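Local coordinates for TCR alpha chain (Gallus gallus, PDB 6LIR), which pairs with the TCR beta chain to form the chicken alpha-beta T-cell receptor, which probably recognises antigen, at residues P6-S11 against T101-S106; I30-Q35 against S70-A75. All coordinates share one frame; numbering follows the deposited sequence.

Interaction 1 (P6-S11 against T101-S106)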
# COMPACT_ATOMS: atom_id res chain seq x y z
N PRO A 6 -0.84 -16.30 -4.73
CA PRO A 6 -0.53 -14.87 -4.88
C PRO A 6 -1.64 -13.94 -4.41
O PRO A 6 -1.36 -12.87 -3.86
CB PRO A 6 -0.26 -14.73 -6.39
CG PRO A 6 -0.94 -15.91 -7.01
CD PRO A 6 -0.82 -17.02 -6.01
N SER A 7 -2.90 -14.31 -4.63
CA SER A 7 -4.00 -13.42 -4.27
C SER A 7 -5.21 -14.23 -3.83
O SER A 7 -5.35 -15.41 -4.16
CB SER A 7 -4.37 -12.50 -5.44
OG SER A 7 -4.65 -13.25 -6.60
N ALA A 8 -6.08 -13.56 -3.09
CA ALA A 8 -7.35 -14.13 -2.64
C ALA A 8 -8.37 -13.01 -2.59
O ALA A 8 -8.03 -11.84 -2.43
CB ALA A 8 -7.21 -14.81 -1.28
N GLU A 9 -9.64 -13.38 -2.70
CA GLU A 9 -10.71 -12.40 -2.67
C GLU A 9 -11.93 -12.98 -1.97
O GLU A 9 -12.21 -14.18 -2.06
CB GLU A 9 -11.08 -11.93 -4.09
CG GLU A 9 -11.79 -12.98 -4.93
CD GLU A 9 -12.25 -12.46 -6.28
OE1 GLU A 9 -11.67 -12.89 -7.31
OE2 GLU A 9 -13.19 -11.64 -6.31
N THR A 10 -12.65 -12.11 -1.28
CA THR A 10 -13.82 -12.51 -0.52
C THR A 10 -14.71 -11.29 -0.34
O THR A 10 -14.25 -10.15 -0.42
CB THR A 10 -13.46 -13.12 0.83
OG1 THR A 10 -14.61 -13.75 1.41
CG2 THR A 10 -12.95 -12.05 1.79
N SER A 11 -15.99 -11.55 -0.10
CA SER A 11 -16.92 -10.48 0.20
C SER A 11 -16.94 -10.24 1.70
O SER A 11 -16.65 -11.14 2.50
CB SER A 11 -18.32 -10.82 -0.30
OG SER A 11 -18.92 -11.81 0.51
N THR A 101 5.68 -16.28 0.09
CA THR A 101 5.61 -15.26 -0.95
C THR A 101 4.50 -14.24 -0.71
O THR A 101 4.47 -13.21 -1.39
CB THR A 101 5.42 -15.93 -2.31
OG1 THR A 101 4.49 -17.00 -2.19
CG2 THR A 101 6.76 -16.46 -2.82
N GLY A 102 3.59 -14.50 0.22
CA GLY A 102 2.54 -13.56 0.54
C GLY A 102 1.29 -13.72 -0.29
O GLY A 102 1.37 -13.95 -1.50
N THR A 103 0.13 -13.64 0.35
CA THR A 103 -1.16 -13.71 -0.32
C THR A 103 -1.86 -12.37 -0.17
O THR A 103 -2.09 -11.90 0.95
CB THR A 103 -2.01 -14.85 0.25
OG1 THR A 103 -1.38 -16.10 -0.08
CG2 THR A 103 -3.41 -14.82 -0.36
N ARG A 104 -2.21 -11.76 -1.30
CA ARG A 104 -2.83 -10.43 -1.30
C ARG A 104 -4.34 -10.61 -1.20
O ARG A 104 -4.99 -11.04 -2.16
CB ARG A 104 -2.47 -9.65 -2.57
CG ARG A 104 -3.13 -8.30 -2.57
CD ARG A 104 -2.61 -7.32 -3.61
NE ARG A 104 -3.50 -6.21 -3.64
CZ ARG A 104 -3.41 -5.13 -2.86
NH1 ARG A 104 -4.29 -4.13 -2.90
NH2 ARG A 104 -2.39 -5.01 -2.03
N LEU A 105 -4.90 -10.29 -0.04
CA LEU A 105 -6.33 -10.47 0.19
C LEU A 105 -7.08 -9.20 -0.19
O LEU A 105 -6.72 -8.09 0.22
CB LEU A 105 -6.62 -10.82 1.65
CG LEU A 105 -8.12 -10.89 1.98
CD1 LEU A 105 -8.81 -11.96 1.14
CD2 LEU A 105 -8.37 -11.13 3.47
N SER A 106 -8.14 -9.38 -0.97
CA SER A 106 -9.05 -8.32 -1.36
C SER A 106 -10.41 -8.63 -0.75
O SER A 106 -10.87 -9.77 -0.82
CB SER A 106 -9.17 -8.22 -2.89
OG SER A 106 -8.22 -7.31 -3.41
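In this immunoglobulin V domain the first edge strand, 7-11 (A'), pairs in parallel with the G strand, where Ser7, Ala8 and Glu9 lie opposite Arg104, Leu105 and Ser106. Four backbone hydrogen bonds make the ladder. Arg104 N gives the straightest to Pro6 O (2.9 Å, 167° at the hydrogen), with the donor above the carbonyl plane. Ala8 then grips the G strand through both of its polar backbone atoms: its N reaches Arg104 O (2.9 Å) and its O takes Ser106 N (2.9 Å). The last bond, Thr10 N to Ser106 O (3.0 Å), is the most bent at 146°, although the donor lies nearly in line with the carbonyl bond. Gly102, just before the ladder, is the second glycine of the J-segment F-G-X-G motif and has a positive phi. On the face turned to strand 16-21, the methyl of Ala8 sits between two branches of the G strand, with its CB 3.9 Å from Thr103 CG2 and 4.1 Å from Leu105 CD1; Ile16 packs against Ala8 and Leu105, and Ile18 against Thr103. The other face carries Ser7, Glu9, Arg104 and Ser106, which meet across the ladder mainly through CB and backbone atoms. With CG anti to the backbone N (chi1 179°), the extended Arg104 chain runs away from the A' strand, and its NH1 forms a salt bridge with Glu170 of the TCR beta chain. Near the C-terminal end of the pairing, Ser106 O accepts a second, weaker approach, a CA-H...O contact from Glu9 CA at 3.2 Å.

Interaction 2 (I30-Q35 against S70-A75)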
# COMPACT_ATOMS: atom_id res chain seq x y z
N ILE A 30 5.30 -21.72 13.53
CA ILE A 30 4.71 -21.06 12.39
C ILE A 30 4.15 -19.72 12.86
O ILE A 30 3.48 -19.65 13.89
CB ILE A 30 3.60 -21.91 11.74
CG1 ILE A 30 4.21 -23.14 11.06
CG2 ILE A 30 2.81 -21.10 10.73
CD1 ILE A 30 3.20 -24.21 10.71
N GLN A 31 4.41 -18.67 12.09
CA GLN A 31 3.91 -17.35 12.38
C GLN A 31 3.23 -16.80 11.14
O GLN A 31 3.56 -17.18 10.01
CB GLN A 31 5.02 -16.38 12.81
CG GLN A 31 5.70 -16.75 14.11
CD GLN A 31 7.14 -16.27 14.17
OE1 GLN A 31 8.05 -17.04 14.47
NE2 GLN A 31 7.35 -14.99 13.87
N TRP A 32 2.30 -15.88 11.36
CA TRP A 32 1.61 -15.22 10.27
C TRP A 32 1.66 -13.73 10.51
O TRP A 32 1.53 -13.26 11.65
CB TRP A 32 0.16 -15.69 10.15
CG TRP A 32 -0.01 -16.99 9.44
CD1 TRP A 32 0.16 -18.24 9.96
CD2 TRP A 32 -0.38 -17.17 8.07
NE1 TRP A 32 -0.09 -19.19 9.00
CE2 TRP A 32 -0.43 -18.56 7.83
CE3 TRP A 32 -0.69 -16.30 7.02
CZ2 TRP A 32 -0.77 -19.10 6.59
CZ3 TRP A 32 -1.03 -16.83 5.79
CH2 TRP A 32 -1.06 -18.22 5.58
N TYR A 33 1.85 -12.98 9.43
CA TYR A 33 1.92 -11.53 9.45
C TYR A 33 1.00 -11.00 8.37
O TYR A 33 0.63 -11.71 7.43
CB TYR A 33 3.36 -11.03 9.20
CG TYR A 33 4.36 -11.38 10.28
CD1 TYR A 33 4.89 -12.66 10.37
CD2 TYR A 33 4.80 -10.42 11.18
CE1 TYR A 33 5.82 -12.98 11.35
CE2 TYR A 33 5.73 -10.73 12.16
CZ TYR A 33 6.23 -12.01 12.24
OH TYR A 33 7.15 -12.32 13.22
N ARG A 34 0.63 -9.73 8.50
CA ARG A 34 -0.11 -9.06 7.45
C ARG A 34 0.45 -7.67 7.25
O ARG A 34 0.83 -6.99 8.21
CB ARG A 34 -1.62 -9.03 7.75
CG ARG A 34 -2.10 -7.97 8.72
CD ARG A 34 -3.62 -7.95 8.72
NE ARG A 34 -4.16 -7.15 9.82
CZ ARG A 34 -5.46 -7.02 10.07
NH1 ARG A 34 -6.35 -7.63 9.30
NH2 ARG A 34 -5.86 -6.27 11.09
N GLN A 35 0.55 -7.27 6.00
CA GLN A 35 1.12 -5.98 5.62
C GLN A 35 0.00 -5.15 5.00
O GLN A 35 -0.42 -5.40 3.86
CB GLN A 35 2.29 -6.13 4.66
CG GLN A 35 2.82 -4.78 4.20
CD GLN A 35 3.63 -4.86 2.93
OE1 GLN A 35 3.76 -3.86 2.22
NE2 GLN A 35 4.18 -6.03 2.63
N SER A 70 0.14 -24.94 6.88
CA SER A 70 -0.78 -24.31 7.81
C SER A 70 -1.81 -23.51 7.02
O SER A 70 -1.69 -23.32 5.80
CB SER A 70 -0.04 -23.41 8.81
OG SER A 70 0.30 -22.17 8.22
N ALA A 71 -2.83 -23.04 7.73
CA ALA A 71 -3.92 -22.30 7.10
C ALA A 71 -4.41 -21.25 8.08
O ALA A 71 -4.67 -21.56 9.25
CB ALA A 71 -5.07 -23.23 6.69
N LEU A 72 -4.55 -20.02 7.59
CA LEU A 72 -5.09 -18.92 8.35
C LEU A 72 -6.53 -18.68 7.91
O LEU A 72 -6.77 -18.31 6.76
CB LEU A 72 -4.26 -17.65 8.16
CG LEU A 72 -4.73 -16.46 8.99
CD1 LEU A 72 -4.53 -16.74 10.48
CD2 LEU A 72 -4.03 -15.18 8.58
N TRP A 73 -7.47 -18.90 8.82
CA TRP A 73 -8.88 -18.70 8.54
C TRP A 73 -9.30 -17.36 9.12
O TRP A 73 -9.14 -17.13 10.32
CB TRP A 73 -9.73 -19.83 9.13
CG TRP A 73 -11.22 -19.58 9.08
CD1 TRP A 73 -12.04 -19.26 10.13
CD2 TRP A 73 -12.06 -19.63 7.92
NE1 TRP A 73 -13.34 -19.11 9.69
CE2 TRP A 73 -13.38 -19.33 8.34
CE3 TRP A 73 -11.83 -19.90 6.57
CZ2 TRP A 73 -14.46 -19.30 7.46
CZ3 TRP A 73 -12.91 -19.86 5.69
CH2 TRP A 73 -14.20 -19.57 6.14
N LEU A 74 -9.81 -16.47 8.27
CA LEU A 74 -10.39 -15.21 8.71
C LEU A 74 -11.90 -15.40 8.78
O LEU A 74 -12.54 -15.65 7.76
CB LEU A 74 -10.03 -14.08 7.74
CG LEU A 74 -8.59 -13.55 7.75
CD1 LEU A 74 -7.65 -14.48 7.02
CD2 LEU A 74 -8.55 -12.15 7.14
N ALA A 75 -12.47 -15.27 9.98
CA ALA A 75 -13.87 -15.66 10.16
C ALA A 75 -14.84 -14.59 9.70
O ALA A 75 -15.98 -14.90 9.33
CB ALA A 75 -14.14 -16.00 11.62
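Trp32 of the C strand reaches across the V-domain sandwich to Ser70 and Leu72 of strand 69-74 (E) in the opposite sheet. At this end the packing is close. Leu72 CB lies squarely over the six-membered ring of Trp32, 3.8 Å from its centroid, in a CH-pi contact, while Leu72 CD2 comes to 3.9 Å from Trp32 CE3. Ser70 meets the same ring at its edge: Trp32 NE1 donates to Ser70 OG (3.1 Å, 147°) nearly in the indole plane, so the buried N-H has its acceptor and the rotation of the ring is fixed. CG of Trp32 stands anti to its carbonyl carbon (chi1 -81°), and the ring extends from there toward strand 69-74. Ile30 packs beside the serine, with CD1 3.8 Å from Ser70 CB. A valine in place of Trp32 would probably leave Ser70 OG without its indole donor and open a gap beneath Leu72. Farther along, the strands splay at 41°, and Arg34 CA and Leu74 CA stand 12.0 Å apart. There the contact is loose: partly exposed Arg34 passes Leu74 by and turns to Asp81 in a salt bridge. Behind the C strand, Tyr33 faces the TCR beta chain; within the sandwich, Trp32 rests on the disulfide partners Cys20 and Cys87, of strands 16-21 and 84-90, and Leu72 packs on Leu44 and Tyr85.

Overall arrangement
Interactions 1 and 2 belong to one V-set sandwich and share the sheet that holds strands 7-11, 29-35 and 97-108. Interaction 1 lies at an edge of that sheet and is partly exposed: it joins neighbouring strands by backbone hydrogen bonds, with side chains secondary. Interaction 2 is buried and spans the two sheets, so side chains do most of the work, through an indole, a leucine and a single serine hydroxyl. Along the chain, the segments of interaction 2 fall between those of interaction 1. The two meet in the core, where Leu105 CD2 packs on Leu74 CD2 at 3.8 Å, and each has residues that reach the TCR beta chain.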